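Local structure of iron aquisition yersiniabactin synthesis enzyme, YbtT (Escherichia coli, 6BA9) at residues Ala68-Glu73 with Phe97-Leu102; Leu85-Ala90 with Gly112-Gly117; His89-Gln94 with Tyr170-Tyr175; Ala120-Ser125 with Val206-Gln211; Cys183-Thr188 with Trp212-Thr217. The protein is a low-specificity type II thioesterase that helps maintain production of the metallophore yersiniabactin by its NRPS/PKS pathway. The protein carries 1 engineered substitution. One frame throughout, in Å; residues are numbered along the deposited sequence.

Contact 1: Ala68-Glu73 with Phe97-Leu102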
# COMPACT_ATOMS: atom_id res chain seq x y z
N ALA A 68 2.34 -10.68 -7.70
CA ALA A 68 1.90 -11.90 -8.35
C ALA A 68 1.08 -12.77 -7.40
O ALA A 68 0.04 -13.32 -7.78
CB ALA A 68 3.10 -12.68 -8.87
N LEU A 69 1.54 -12.92 -6.17
CA LEU A 69 0.78 -13.68 -5.18
C LEU A 69 -0.59 -13.05 -4.96
O LEU A 69 -1.62 -13.74 -4.93
CB LEU A 69 1.55 -13.76 -3.87
CG LEU A 69 2.81 -14.62 -3.84
CD1 LEU A 69 3.49 -14.42 -2.50
CD2 LEU A 69 2.49 -16.11 -4.04
N LEU A 70 -0.64 -11.74 -4.81
CA LEU A 70 -1.90 -11.07 -4.54
C LEU A 70 -2.84 -11.14 -5.73
O LEU A 70 -4.02 -11.40 -5.56
CB LEU A 70 -1.64 -9.63 -4.09
CG LEU A 70 -2.91 -8.83 -3.75
CD1 LEU A 70 -3.71 -9.45 -2.60
CD2 LEU A 70 -2.53 -7.37 -3.41
N ALA A 71 -2.33 -10.90 -6.94
CA ALA A 71 -3.20 -10.94 -8.11
C ALA A 71 -3.80 -12.33 -8.29
O ALA A 71 -4.99 -12.47 -8.60
CB ALA A 71 -2.42 -10.53 -9.35
N ASN A 72 -3.00 -13.37 -8.09
CA ASN A 72 -3.53 -14.72 -8.20
C ASN A 72 -4.60 -14.97 -7.16
O ASN A 72 -5.66 -15.53 -7.48
CB ASN A 72 -2.42 -15.76 -8.08
CG ASN A 72 -1.45 -15.72 -9.24
OD1 ASN A 72 -1.63 -14.97 -10.19
ND2 ASN A 72 -0.39 -16.49 -9.14
N GLU A 73 -4.37 -14.54 -5.93
CA GLU A 73 -5.36 -14.73 -4.88
C GLU A 73 -6.66 -14.01 -5.21
O GLU A 73 -7.75 -14.57 -5.05
CB GLU A 73 -4.80 -14.25 -3.55
CG GLU A 73 -5.82 -14.32 -2.41
CD GLU A 73 -5.19 -14.05 -1.06
OE1 GLU A 73 -4.06 -14.53 -0.83
OE2 GLU A 73 -5.83 -13.35 -0.25
N PHE A 97 -0.18 -1.15 -7.40
CA PHE A 97 0.01 -0.84 -8.81
C PHE A 97 0.36 -2.09 -9.62
O PHE A 97 -0.27 -2.37 -10.65
CB PHE A 97 1.11 0.21 -8.93
CG PHE A 97 1.56 0.48 -10.34
CD1 PHE A 97 0.70 1.06 -11.25
CD2 PHE A 97 2.83 0.18 -10.74
CE1 PHE A 97 1.13 1.33 -12.55
CE2 PHE A 97 3.26 0.45 -12.03
CZ PHE A 97 2.41 1.02 -12.93
N GLU A 98 1.35 -2.86 -9.16
CA GLU A 98 1.77 -4.04 -9.91
C GLU A 98 0.68 -5.12 -9.91
O GLU A 98 0.52 -5.84 -10.91
CB GLU A 98 3.11 -4.57 -9.38
CG GLU A 98 4.31 -3.65 -9.63
CD GLU A 98 4.72 -3.58 -11.08
OE1 GLU A 98 4.32 -4.47 -11.88
OE2 GLU A 98 5.45 -2.62 -11.42
N THR A 99 -0.09 -5.22 -8.84
CA THR A 99 -1.24 -6.13 -8.81
C THR A 99 -2.29 -5.69 -9.82
O THR A 99 -2.83 -6.52 -10.56
CB THR A 99 -1.83 -6.16 -7.40
OG1 THR A 99 -0.83 -6.63 -6.47
CG2 THR A 99 -3.02 -7.11 -7.31
N CYS A 100 -2.57 -4.40 -9.86
CA CYS A 100 -3.54 -3.87 -10.79
C CYS A 100 -3.09 -4.11 -12.22
O CYS A 100 -3.92 -4.45 -13.08
CB CYS A 100 -3.74 -2.37 -10.53
SG CYS A 100 -5.21 -1.66 -11.33
N ARG A 101 -1.80 -3.98 -12.48
CA ARG A 101 -1.24 -4.26 -13.81
C ARG A 101 -1.58 -5.69 -14.23
O ARG A 101 -2.08 -5.92 -15.34
CB ARG A 101 0.26 -4.03 -13.78
CG ARG A 101 1.03 -4.28 -15.07
CD ARG A 101 2.37 -3.49 -15.10
NE ARG A 101 3.36 -4.19 -15.92
CZ ARG A 101 4.59 -4.52 -15.54
NH1 ARG A 101 5.06 -4.19 -14.35
NH2 ARG A 101 5.38 -5.18 -16.39
N LEU A 102 -1.34 -6.66 -13.35
CA LEU A 102 -1.62 -8.05 -13.69
C LEU A 102 -3.11 -8.28 -13.91
O LEU A 102 -3.50 -8.96 -14.87
CB LEU A 102 -1.10 -8.98 -12.59
CG LEU A 102 0.42 -8.99 -12.41
CD1 LEU A 102 0.82 -9.76 -11.19
CD2 LEU A 102 1.14 -9.57 -13.65

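Contact 2: Leu85-Ala90 with Gly112-Gly117. Engineered in segment 85-90: Ala90 (natural residue Ser).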
# COMPACT_ATOMS: atom_id res chain seq x y z
N LEU A 85 -11.65 -2.47 -5.69
CA LEU A 85 -10.77 -1.31 -5.55
C LEU A 85 -9.47 -1.75 -4.88
O LEU A 85 -9.50 -2.39 -3.83
CB LEU A 85 -11.45 -0.24 -4.70
CG LEU A 85 -12.80 0.29 -5.22
CD1 LEU A 85 -13.44 1.19 -4.18
CD2 LEU A 85 -12.59 1.04 -6.51
N LEU A 86 -8.34 -1.44 -5.50
CA LEU A 86 -7.03 -1.74 -4.94
C LEU A 86 -6.40 -0.47 -4.43
O LEU A 86 -6.38 0.53 -5.16
CB LEU A 86 -6.10 -2.33 -6.00
CG LEU A 86 -6.35 -3.77 -6.37
CD1 LEU A 86 -5.59 -4.10 -7.67
CD2 LEU A 86 -5.88 -4.67 -5.25
N ALA A 87 -5.91 -0.48 -3.20
CA ALA A 87 -5.28 0.68 -2.59
C ALA A 87 -3.97 0.27 -1.94
O ALA A 87 -3.80 -0.87 -1.50
CB ALA A 87 -6.17 1.31 -1.53
N GLY A 88 -3.03 1.21 -1.84
CA GLY A 88 -1.81 0.97 -1.10
C GLY A 88 -1.16 2.27 -0.70
O GLY A 88 -1.30 3.28 -1.39
N HIS A 89 -0.44 2.24 0.42
CA HIS A 89 0.29 3.39 0.95
C HIS A 89 1.78 3.05 0.99
O HIS A 89 2.17 2.00 1.50
CB HIS A 89 -0.19 3.73 2.35
CG HIS A 89 0.36 5.02 2.89
ND1 HIS A 89 0.03 6.26 2.37
CD2 HIS A 89 1.24 5.25 3.89
CE1 HIS A 89 0.65 7.20 3.06
NE2 HIS A 89 1.40 6.61 3.98
N ALA A 90 2.60 3.96 0.47
CA ALA A 90 4.06 3.82 0.46
C ALA A 90 4.41 2.52 -0.26
O ALA A 90 3.97 2.34 -1.40
CB ALA A 90 4.62 4.02 1.87
N GLY A 112 -10.90 0.47 -9.62
CA GLY A 112 -10.18 1.64 -9.18
C GLY A 112 -8.88 1.25 -8.53
O GLY A 112 -8.77 0.14 -7.97
N LEU A 113 -7.90 2.15 -8.62
CA LEU A 113 -6.58 2.03 -8.02
C LEU A 113 -6.29 3.31 -7.24
O LEU A 113 -6.40 4.41 -7.79
CB LEU A 113 -5.51 1.85 -9.10
CG LEU A 113 -4.07 1.84 -8.60
CD1 LEU A 113 -3.80 0.67 -7.62
CD2 LEU A 113 -3.12 1.83 -9.81
N ILE A 114 -5.92 3.16 -5.96
CA ILE A 114 -5.60 4.28 -5.08
C ILE A 114 -4.13 4.17 -4.69
O ILE A 114 -3.73 3.21 -3.99
CB ILE A 114 -6.53 4.36 -3.85
CG1 ILE A 114 -8.01 4.47 -4.28
CG2 ILE A 114 -6.14 5.55 -2.97
CD1 ILE A 114 -8.77 3.18 -4.22
N ILE A 115 -3.32 5.12 -5.16
CA ILE A 115 -1.89 5.21 -4.90
C ILE A 115 -1.71 6.32 -3.87
O ILE A 115 -2.03 7.48 -4.15
CB ILE A 115 -1.15 5.54 -6.21
CG1 ILE A 115 -1.31 4.42 -7.21
CG2 ILE A 115 0.31 5.91 -5.96
CD1 ILE A 115 -0.68 3.15 -6.83
N SER A 116 -1.22 5.99 -2.68
CA SER A 116 -1.08 6.94 -1.59
C SER A 116 0.36 7.02 -1.10
O SER A 116 1.00 5.99 -0.84
CB SER A 116 -2.02 6.47 -0.49
OG SER A 116 -1.96 7.27 0.68
N GLY A 117 0.86 8.25 -0.93
CA GLY A 117 2.10 8.46 -0.21
C GLY A 117 3.29 7.66 -0.70
O GLY A 117 4.03 7.08 0.11

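Contact 3: His89-Gln94 with Tyr170-Tyr175. Engineered in segment 89-94: Ala90 (natural residue Ser).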
# COMPACT_ATOMS: atom_id res chain seq x y z
N HIS A 89 -0.44 2.24 0.42
CA HIS A 89 0.29 3.39 0.95
C HIS A 89 1.78 3.05 0.99
O HIS A 89 2.17 2.00 1.50
CB HIS A 89 -0.19 3.73 2.35
CG HIS A 89 0.36 5.02 2.89
ND1 HIS A 89 0.03 6.26 2.37
CD2 HIS A 89 1.24 5.25 3.89
CE1 HIS A 89 0.65 7.20 3.06
NE2 HIS A 89 1.40 6.61 3.98
N ALA A 90 2.60 3.96 0.47
CA ALA A 90 4.06 3.82 0.46
C ALA A 90 4.41 2.52 -0.26
O ALA A 90 3.97 2.34 -1.40
CB ALA A 90 4.62 4.02 1.87
N MET A 91 5.15 1.59 0.35
CA MET A 91 5.45 0.33 -0.32
C MET A 91 4.19 -0.31 -0.87
O MET A 91 4.20 -0.95 -1.93
CB MET A 91 6.09 -0.64 0.67
CG MET A 91 6.16 -2.08 0.23
SD MET A 91 6.92 -3.07 1.54
CE MET A 91 6.82 -4.69 0.79
N GLY A 92 3.09 -0.23 -0.11
CA GLY A 92 1.86 -0.87 -0.54
C GLY A 92 1.32 -0.31 -1.84
O GLY A 92 0.65 -1.02 -2.58
N ALA A 93 1.60 0.96 -2.13
CA ALA A 93 1.16 1.51 -3.42
C ALA A 93 1.87 0.82 -4.58
O ALA A 93 1.27 0.62 -5.64
CB ALA A 93 1.42 3.02 -3.46
N GLN A 94 3.13 0.46 -4.40
CA GLN A 94 3.87 -0.23 -5.45
C GLN A 94 3.27 -1.60 -5.70
O GLN A 94 3.09 -2.00 -6.85
CB GLN A 94 5.35 -0.36 -5.07
CG GLN A 94 6.07 0.95 -4.78
CD GLN A 94 7.37 0.76 -4.05
OE1 GLN A 94 7.54 -0.20 -3.30
NE2 GLN A 94 8.29 1.68 -4.25
N TYR A 170 14.16 -3.54 1.55
CA TYR A 170 14.90 -3.94 0.36
C TYR A 170 13.96 -4.07 -0.84
O TYR A 170 14.26 -3.57 -1.93
CB TYR A 170 15.70 -5.23 0.58
CG TYR A 170 16.43 -5.61 -0.70
CD1 TYR A 170 15.83 -6.42 -1.67
CD2 TYR A 170 17.69 -5.11 -0.97
CE1 TYR A 170 16.46 -6.71 -2.84
CE2 TYR A 170 18.34 -5.42 -2.15
CZ TYR A 170 17.73 -6.20 -3.07
OH TYR A 170 18.36 -6.51 -4.26
N ALA A 171 12.80 -4.69 -0.64
CA ALA A 171 11.84 -4.81 -1.74
C ALA A 171 11.45 -3.45 -2.27
O ALA A 171 11.42 -3.22 -3.48
CB ALA A 171 10.60 -5.56 -1.27
N THR A 172 11.09 -2.54 -1.37
CA THR A 172 10.53 -1.28 -1.82
C THR A 172 11.59 -0.37 -2.42
O THR A 172 11.28 0.41 -3.32
CB THR A 172 9.75 -0.60 -0.67
OG1 THR A 172 8.94 0.45 -1.19
CG2 THR A 172 10.65 0.01 0.36
N GLU A 173 12.85 -0.45 -1.94
CA GLU A 173 13.90 0.42 -2.48
C GLU A 173 14.49 -0.12 -3.78
O GLU A 173 14.93 0.67 -4.64
CB GLU A 173 14.98 0.62 -1.40
CG GLU A 173 14.45 1.44 -0.24
CD GLU A 173 15.42 1.63 0.88
OE1 GLU A 173 16.56 1.10 0.84
OE2 GLU A 173 15.02 2.29 1.86
N SER A 174 14.51 -1.44 -3.96
CA SER A 174 15.06 -2.02 -5.18
C SER A 174 14.08 -1.97 -6.33
O SER A 174 14.47 -2.25 -7.47
CB SER A 174 15.53 -3.45 -4.93
OG SER A 174 14.44 -4.31 -4.64
N TYR A 175 12.83 -1.61 -6.06
CA TYR A 175 11.79 -1.48 -7.08
C TYR A 175 11.97 -0.17 -7.82
O TYR A 175 11.85 0.92 -7.23
CB TYR A 175 10.42 -1.53 -6.39
CG TYR A 175 9.25 -1.30 -7.32
CD1 TYR A 175 8.62 -0.07 -7.38
CD2 TYR A 175 8.78 -2.30 -8.15
CE1 TYR A 175 7.56 0.15 -8.21
CE2 TYR A 175 7.71 -2.09 -8.98
CZ TYR A 175 7.10 -0.85 -9.01
OH TYR A 175 6.02 -0.58 -9.82

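Contact 4: Ala120-Ser125 with Val206-Gln211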
# COMPACT_ATOMS: atom_id res chain seq x y z
N ALA A 120 6.81 7.71 -7.57
CA ALA A 120 6.49 6.96 -8.78
C ALA A 120 7.59 5.94 -9.11
O ALA A 120 8.73 6.07 -8.65
CB ALA A 120 6.34 7.93 -9.93
N PRO A 121 7.27 4.91 -9.93
CA PRO A 121 8.23 3.81 -10.14
C PRO A 121 9.49 4.16 -10.92
O PRO A 121 10.43 3.36 -10.87
CB PRO A 121 7.40 2.73 -10.86
CG PRO A 121 5.98 3.04 -10.48
CD PRO A 121 5.93 4.54 -10.41
N HIS A 122 9.55 5.30 -11.61
CA HIS A 122 10.81 5.71 -12.23
C HIS A 122 11.65 6.58 -11.32
O HIS A 122 12.71 7.07 -11.76
CB HIS A 122 10.54 6.43 -13.56
CG HIS A 122 9.77 7.70 -13.41
ND1 HIS A 122 8.42 7.72 -13.13
CD2 HIS A 122 10.15 9.00 -13.51
CE1 HIS A 122 8.00 8.97 -13.06
NE2 HIS A 122 9.04 9.77 -13.28
N LEU A 123 11.22 6.80 -10.09
CA LEU A 123 11.94 7.59 -9.11
C LEU A 123 12.43 6.71 -7.96
O LEU A 123 12.11 5.52 -7.88
CB LEU A 123 11.04 8.70 -8.58
CG LEU A 123 10.42 9.65 -9.62
CD1 LEU A 123 9.51 10.64 -8.97
CD2 LEU A 123 11.51 10.38 -10.41
N HIS A 124 13.22 7.31 -7.08
CA HIS A 124 13.62 6.71 -5.82
C HIS A 124 13.11 7.56 -4.67
O HIS A 124 12.97 8.78 -4.79
CB HIS A 124 15.15 6.60 -5.71
CG HIS A 124 15.80 5.85 -6.83
ND1 HIS A 124 16.00 4.49 -6.79
CD2 HIS A 124 16.32 6.27 -8.00
CE1 HIS A 124 16.60 4.10 -7.90
NE2 HIS A 124 16.81 5.17 -8.65
N SER A 125 12.85 6.91 -3.54
CA SER A 125 12.52 7.62 -2.31
C SER A 125 13.68 8.54 -1.91
O SER A 125 14.85 8.20 -2.08
CB SER A 125 12.26 6.62 -1.19
OG SER A 125 11.99 7.30 0.02
N VAL A 206 4.73 12.13 -5.72
CA VAL A 206 3.48 11.43 -5.99
C VAL A 206 2.91 11.82 -7.35
O VAL A 206 2.43 10.97 -8.11
CB VAL A 206 2.48 11.67 -4.85
CG1 VAL A 206 1.18 10.97 -5.13
CG2 VAL A 206 3.05 11.21 -3.51
N ASP A 207 3.00 13.11 -7.70
CA ASP A 207 2.47 13.59 -8.97
C ASP A 207 3.09 12.88 -10.16
O ASP A 207 2.45 12.73 -11.21
CB ASP A 207 2.73 15.10 -9.07
CG ASP A 207 2.09 15.72 -10.30
OD1 ASP A 207 0.86 15.66 -10.43
OD2 ASP A 207 2.86 16.25 -11.13
N ALA A 208 4.35 12.46 -10.03
CA ALA A 208 5.06 11.76 -11.10
C ALA A 208 4.40 10.44 -11.48
O ALA A 208 4.73 9.87 -12.55
CB ALA A 208 6.50 11.55 -10.67
N TRP A 209 3.48 9.94 -10.67
CA TRP A 209 2.74 8.75 -11.08
C TRP A 209 1.91 8.97 -12.34
O TRP A 209 1.50 8.00 -12.98
CB TRP A 209 1.83 8.28 -9.96
CG TRP A 209 2.48 7.40 -8.90
CD1 TRP A 209 2.98 7.79 -7.71
CD2 TRP A 209 2.64 5.98 -8.96
NE1 TRP A 209 3.46 6.71 -7.01
CE2 TRP A 209 3.26 5.58 -7.76
CE3 TRP A 209 2.32 5.02 -9.91
CZ2 TRP A 209 3.57 4.25 -7.49
CZ3 TRP A 209 2.63 3.70 -9.63
CH2 TRP A 209 3.24 3.33 -8.43
N ARG A 210 1.64 10.23 -12.70
CA ARG A 210 0.86 10.47 -13.90
C ARG A 210 1.57 9.97 -15.15
O ARG A 210 0.91 9.80 -16.18
CB ARG A 210 0.50 11.96 -14.01
CG ARG A 210 -0.46 12.44 -12.91
CD ARG A 210 -0.91 13.90 -13.09
NE ARG A 210 0.22 14.80 -13.02
CZ ARG A 210 0.85 15.34 -14.06
NH1 ARG A 210 0.43 15.09 -15.29
NH2 ARG A 210 1.91 16.11 -13.85
N GLN A 211 2.87 9.69 -15.08
CA GLN A 211 3.58 9.11 -16.21
C GLN A 211 3.11 7.69 -16.49
O GLN A 211 3.30 7.19 -17.61
CB GLN A 211 5.08 9.07 -15.94
CG GLN A 211 5.76 10.43 -15.74
CD GLN A 211 5.96 11.16 -17.03
OE1 GLN A 211 6.01 10.55 -18.09
NE2 GLN A 211 6.07 12.47 -16.95

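Contact 5: Cys183-Thr188 with Trp212-Thr217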
# COMPACT_ATOMS: atom_id res chain seq x y z
N CYS A 183 6.62 -0.15 -19.86
CA CYS A 183 5.40 -0.89 -20.15
C CYS A 183 4.28 0.08 -20.46
O CYS A 183 4.40 1.29 -20.22
CB CYS A 183 4.99 -1.77 -18.98
SG CYS A 183 4.58 -0.79 -17.54
N PRO A 184 3.15 -0.43 -20.94
CA PRO A 184 2.02 0.44 -21.23
C PRO A 184 1.47 1.06 -19.97
O PRO A 184 1.55 0.47 -18.87
CB PRO A 184 0.99 -0.52 -21.86
CG PRO A 184 1.81 -1.64 -22.40
CD PRO A 184 2.91 -1.81 -21.42
N PRO A 185 0.88 2.25 -20.06
CA PRO A 185 0.23 2.84 -18.90
C PRO A 185 -0.99 2.02 -18.52
O PRO A 185 -1.59 1.32 -19.34
CB PRO A 185 -0.17 4.23 -19.38
CG PRO A 185 -0.36 4.06 -20.85
CD PRO A 185 0.67 3.05 -21.28
N LEU A 186 -1.35 2.10 -17.25
CA LEU A 186 -2.54 1.42 -16.77
C LEU A 186 -3.77 2.24 -17.08
O LEU A 186 -3.74 3.47 -16.99
CB LEU A 186 -2.44 1.21 -15.26
CG LEU A 186 -1.39 0.21 -14.78
CD1 LEU A 186 -1.67 -0.16 -13.33
CD2 LEU A 186 -1.37 -1.04 -15.64
N ARG A 187 -4.84 1.56 -17.48
CA ARG A 187 -6.09 2.21 -17.81
C ARG A 187 -7.11 2.18 -16.69
O ARG A 187 -8.12 2.89 -16.77
CB ARG A 187 -6.68 1.59 -19.08
CG ARG A 187 -5.93 2.03 -20.32
CD ARG A 187 -4.87 1.03 -20.73
NE ARG A 187 -4.02 1.54 -21.81
CZ ARG A 187 -3.28 0.77 -22.60
NH1 ARG A 187 -3.31 -0.55 -22.46
NH2 ARG A 187 -2.52 1.31 -23.55
N THR A 188 -6.88 1.41 -15.64
CA THR A 188 -7.79 1.43 -14.50
C THR A 188 -7.86 2.85 -13.94
O THR A 188 -6.82 3.47 -13.70
CB THR A 188 -7.26 0.47 -13.43
OG1 THR A 188 -7.31 -0.89 -13.89
CG2 THR A 188 -8.08 0.57 -12.13
N TRP A 212 2.49 7.03 -15.51
CA TRP A 212 2.19 5.60 -15.56
C TRP A 212 0.71 5.28 -15.68
O TRP A 212 0.34 4.11 -15.78
CB TRP A 212 2.73 4.96 -14.26
CG TRP A 212 4.20 5.03 -14.13
CD1 TRP A 212 4.94 6.06 -13.64
CD2 TRP A 212 5.14 4.01 -14.51
NE1 TRP A 212 6.28 5.75 -13.68
CE2 TRP A 212 6.42 4.50 -14.22
CE3 TRP A 212 5.01 2.74 -15.07
CZ2 TRP A 212 7.56 3.75 -14.46
CZ3 TRP A 212 6.14 2.01 -15.30
CH2 TRP A 212 7.41 2.51 -15.00
N LEU A 213 -0.16 6.29 -15.66
CA LEU A 213 -1.59 6.11 -15.44
C LEU A 213 -2.36 6.95 -16.45
O LEU A 213 -2.24 8.18 -16.47
CB LEU A 213 -1.95 6.53 -14.01
CG LEU A 213 -1.22 5.79 -12.89
CD1 LEU A 213 -1.49 6.47 -11.54
CD2 LEU A 213 -1.66 4.33 -12.86
N SER A 214 -3.16 6.29 -17.30
CA SER A 214 -3.90 7.00 -18.35
C SER A 214 -5.12 7.76 -17.85
O SER A 214 -5.55 8.74 -18.50
CB SER A 214 -4.34 6.01 -19.42
OG SER A 214 -3.19 5.46 -20.02
N HIS A 215 -5.71 7.36 -16.73
CA HIS A 215 -6.98 7.91 -16.25
C HIS A 215 -6.78 8.17 -14.76
O HIS A 215 -7.00 7.27 -13.93
CB HIS A 215 -8.14 6.97 -16.52
CG HIS A 215 -8.33 6.70 -17.98
ND1 HIS A 215 -8.15 5.45 -18.53
CD2 HIS A 215 -8.62 7.53 -19.01
CE1 HIS A 215 -8.34 5.52 -19.84
NE2 HIS A 215 -8.62 6.77 -20.15
N VAL A 216 -6.36 9.38 -14.41
CA VAL A 216 -5.85 9.63 -13.07
C VAL A 216 -6.31 10.99 -12.58
O VAL A 216 -6.37 11.96 -13.35
CB VAL A 216 -4.32 9.49 -13.04
CG1 VAL A 216 -3.66 10.48 -13.99
CG2 VAL A 216 -3.78 9.64 -11.62
N THR A 217 -6.65 11.05 -11.31
CA THR A 217 -7.04 12.27 -10.61
C THR A 217 -6.08 12.46 -9.45
O THR A 217 -5.76 11.50 -8.74
CB THR A 217 -8.44 12.13 -10.04
OG1 THR A 217 -9.38 11.89 -11.10
CG2 THR A 217 -8.85 13.42 -9.29
O HOH W 1 1.99 1.84 -16.24
O HOH W 2 -5.05 5.12 -15.08

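Contact 1: Ala68-Glu73 with Phe97-Leu102
Thr99 and Leu102 of one helix press on Leu70, Ala71 and Ala68 of the other. The two helix segments cross at -48°, with their axes 8.6 Å apart at the closest point. Ala71 and Thr99 mark the crossing, with their CA atoms 5.2 Å apart.

The tight part lies on the buried side. Small residues let the backbones come close there. Thr99 CG2 sits 3.9 Å from Ala71 N, directly against the backbone of the partner helix. Leu70 and Thr99 cross at about a right angle. Leu70 has CG anti to its backbone N (chi1 -179°), which carries CD2 across to within 3.6 Å of Thr99 OG1. This is a contact between a methyl group and a hydroxyl, not a polar bond. The hydroxyl is satisfied within its own helix by Val95 O.

The other part lies nearer to solvent, around the partly exposed Ala68 and Leu102. Leu102 CD1 lies over Ala68, 3.7 Å from Ala68 CA. The same methyl is 3.8 Å from Ala71 CB, so one leucine branch spans one turn of the opposite helix. On helix 63-77 Asn72 is exposed, and its OD1 binds Arg106 NH1.

The contact joins helix 63-77 to helix 91-105, beside the central sheet. On the sheet side, Thr99 also rests on Leu86 of strand 84-89, and Cys100 packs on the same leucine. Ala67, one residue before the segment 68-73, adds contacts to Glu98 and Thr99.

Contact 2: Leu85-Ala90 with Gly112-Gly117
His89 and Ser116 both hold their side chains anti to the backbone N, with chi1 of -172° and 178°. This brings His89 ND1 to 2.8 Å from Ser116 OG, which lies at the ring edge near its plane. Either hydrogen-bonded atom could donate. Both side chains have further partners: His89 NE2 binds His226 O, and Ser116 OG also binds Tyr228 OH.

Before this pair in sequence, the strands run parallel and in register. The ladder alternates from Leu86 N to Gly112 O, then Ile114 N to Leu86 O at 2.8 Å, Gly88 N to Ile114 O and Ser116 N to Gly88 O. These are neighbouring strands of a beta-alpha-beta crossover, linked by helix 91-105, in the central sheet of an alpha/beta-hydrolase fold. The chain turns sharply at Ala90, an engineered residue that is serine in nature. Its positive phi of 58° and its place between strand and helix are consistent with the nucleophile elbow of this fold. Ala90 N still continues the ladder, bonding to Ser116 O at 2.9 Å.

Ala87 CB meets Ile114 CB at 3.8 Å on the face that also carries His89. On the other face Leu86 CB touches Leu113 CD1 at 4.1 Å.

Contact 3: His89-Gln94 with Tyr170-Tyr175
Met91 and Gln94 make this contact, reaching Ala171, Thr172 and Tyr175. It joins the start of helix 91-105 in the alpha/beta-hydrolase core to the end of helix 155-174. That helix belongs to the insertion between strands 112-116 and 190-195, which probably corresponds to the lid region of type II thioesterases.

The engineered Ala90 is the N-cap of the first helix. Met91 CG lies opposite the backbone N (chi1 166°), the chain is extended beyond it, and it passes Thr172 at a slant. Met91 CB lies 3.6 Å from Thr172 OG1, and the terminal CE reaches Ala171 CB at 4.4 Å.

One turn on, Gln94 makes the main grip. It crosses Thr172 at about a right angle. On the way it slides past Tyr175 in the opposite direction. Gln94 CB sits over the face of that ring, 4.3 Å from the centroid, as a CH-pi contact. The amide and ring planes are 51° apart. Tyr175 OH is held elsewhere, by Glu98 OE2.

The amide uses both its ends on one residue. Gln94 NE2 gives a weak bond of 3.4 Å to Thr172 O. Thr172 OG1 donates to Gln94 OE1 at 2.6 Å, arriving tilted 34° from the carbonyl plane.

Contact 4: Ala120-Ser125 with Val206-Gln211
A type I beta turn from Ala120 to Leu123 lies against the 3-10 segment 208-211, with the CA atoms of Ala120 and Trp209 4.7 Å apart. The turn is closed by the bond from Leu123 N to Ala120 O.

The start of the turn lies flat on one face of the Trp209 indole. Ala120 CA is 3.6 Å from the centroid of the five-membered ring. Pro121 CD is 3.4 Å from the centroid of the six-membered ring and only 10° off its normal. Both are CH-pi contacts. Pro121 CG continues across to Trp209 CH2 at 3.4 Å. The bond from Trp209 NE1 to Cys118 O helps fix the rotation of the indole. Phe97 also meets the indole, edge-to-face.

Ala208 is the second point of contact. Its CB touches two side chains of the turn, 3.7 Å from Ala120 CB and 3.6 Å from Leu123 CD1. The His122 ring comes in beside it. With chi1 at 63°, CG lies between the backbone N and the carbonyl carbon, and CE1 points at Ala208 O from 3.4 Å. The oxygen lies in the ring plane. Toward solvent, the exposed Gln211 touches the same CE1 with its CG.

The chemistry is thus aliphatic and aromatic, with polar groups tied off next door. His122 ND1 meets Trp212 NE1 in a hydrogen bond. An indole nitrogen can only donate, so ND1 is the acceptor there, and a proton of the neutral ring would probably sit on NE2.

Contact 5: Cys183-Thr188 with Trp212-Thr217
Leu186 O is gripped by two groups, Ser214 N at 2.9 Å and water 2 at 2.8 Å. The bond from Ser214 N is almost straight, with an angle of 170° at the hydrogen. Water 2 also binds Thr188 O and accepts from His215 N, so it links Leu186 and Thr188 to His215.

Trp212 O is held in a similar way. Leu186 N donates to it at 3.0 Å, and water 1 links it to Pro184 O. Together the two backbone bonds form a single bridge between Leu186 and Leu213. Next along, the His215 ring makes a side-chain bond: ND1 donates to Arg187 O at 3.1 Å. That oxygen lies near the ring plane.

The side chains fill in around the bridge. Leu213 CD2 meets Leu186 CB at 4.0 Å. Pro185 CG lies 3.3 Å from Ser214 OG, on the more open side. Cys183 SG approaches the edge of the Trp212 indole, 3.9 Å from CZ3, in a sulfur-aromatic contact. Glu104 of helix 91-105 holds the loop, with OE2 accepting from Arg187 N and OE1 bonded to Thr188 OG1.

The touching parts, 183-188 and 212-215, run the same way, 27° apart, and lead into strands 190-195 and 216-222. The bridge therefore leads into the pairing of the last two parallel strands in the alpha/beta-hydrolase sheet.

Overall arrangement
Contact 2 lies nearest the centre of the chain, about 6 Å from it, and the others gather round it. Contacts 2 and 3 share His89 and the engineered Ala90, which stands at the probable nucleophile position and touches His226. Helix 91-105 serves both contact 1 and contact 3. Contact 5 reaches contact 2 through Thr188 CG2, 3.7 Å from Gly112 C. Contact 4 reaches it through Trp209 NE1, 3.4 Å from Ile115 CG2. Contacts 4 and 5 have centres about 12 Å apart, and Arg210 CG meets Val216 CG1 between them at 3.9 Å. Contacts 3 and 5 do not touch; their nearest atoms are about 6 Å apart.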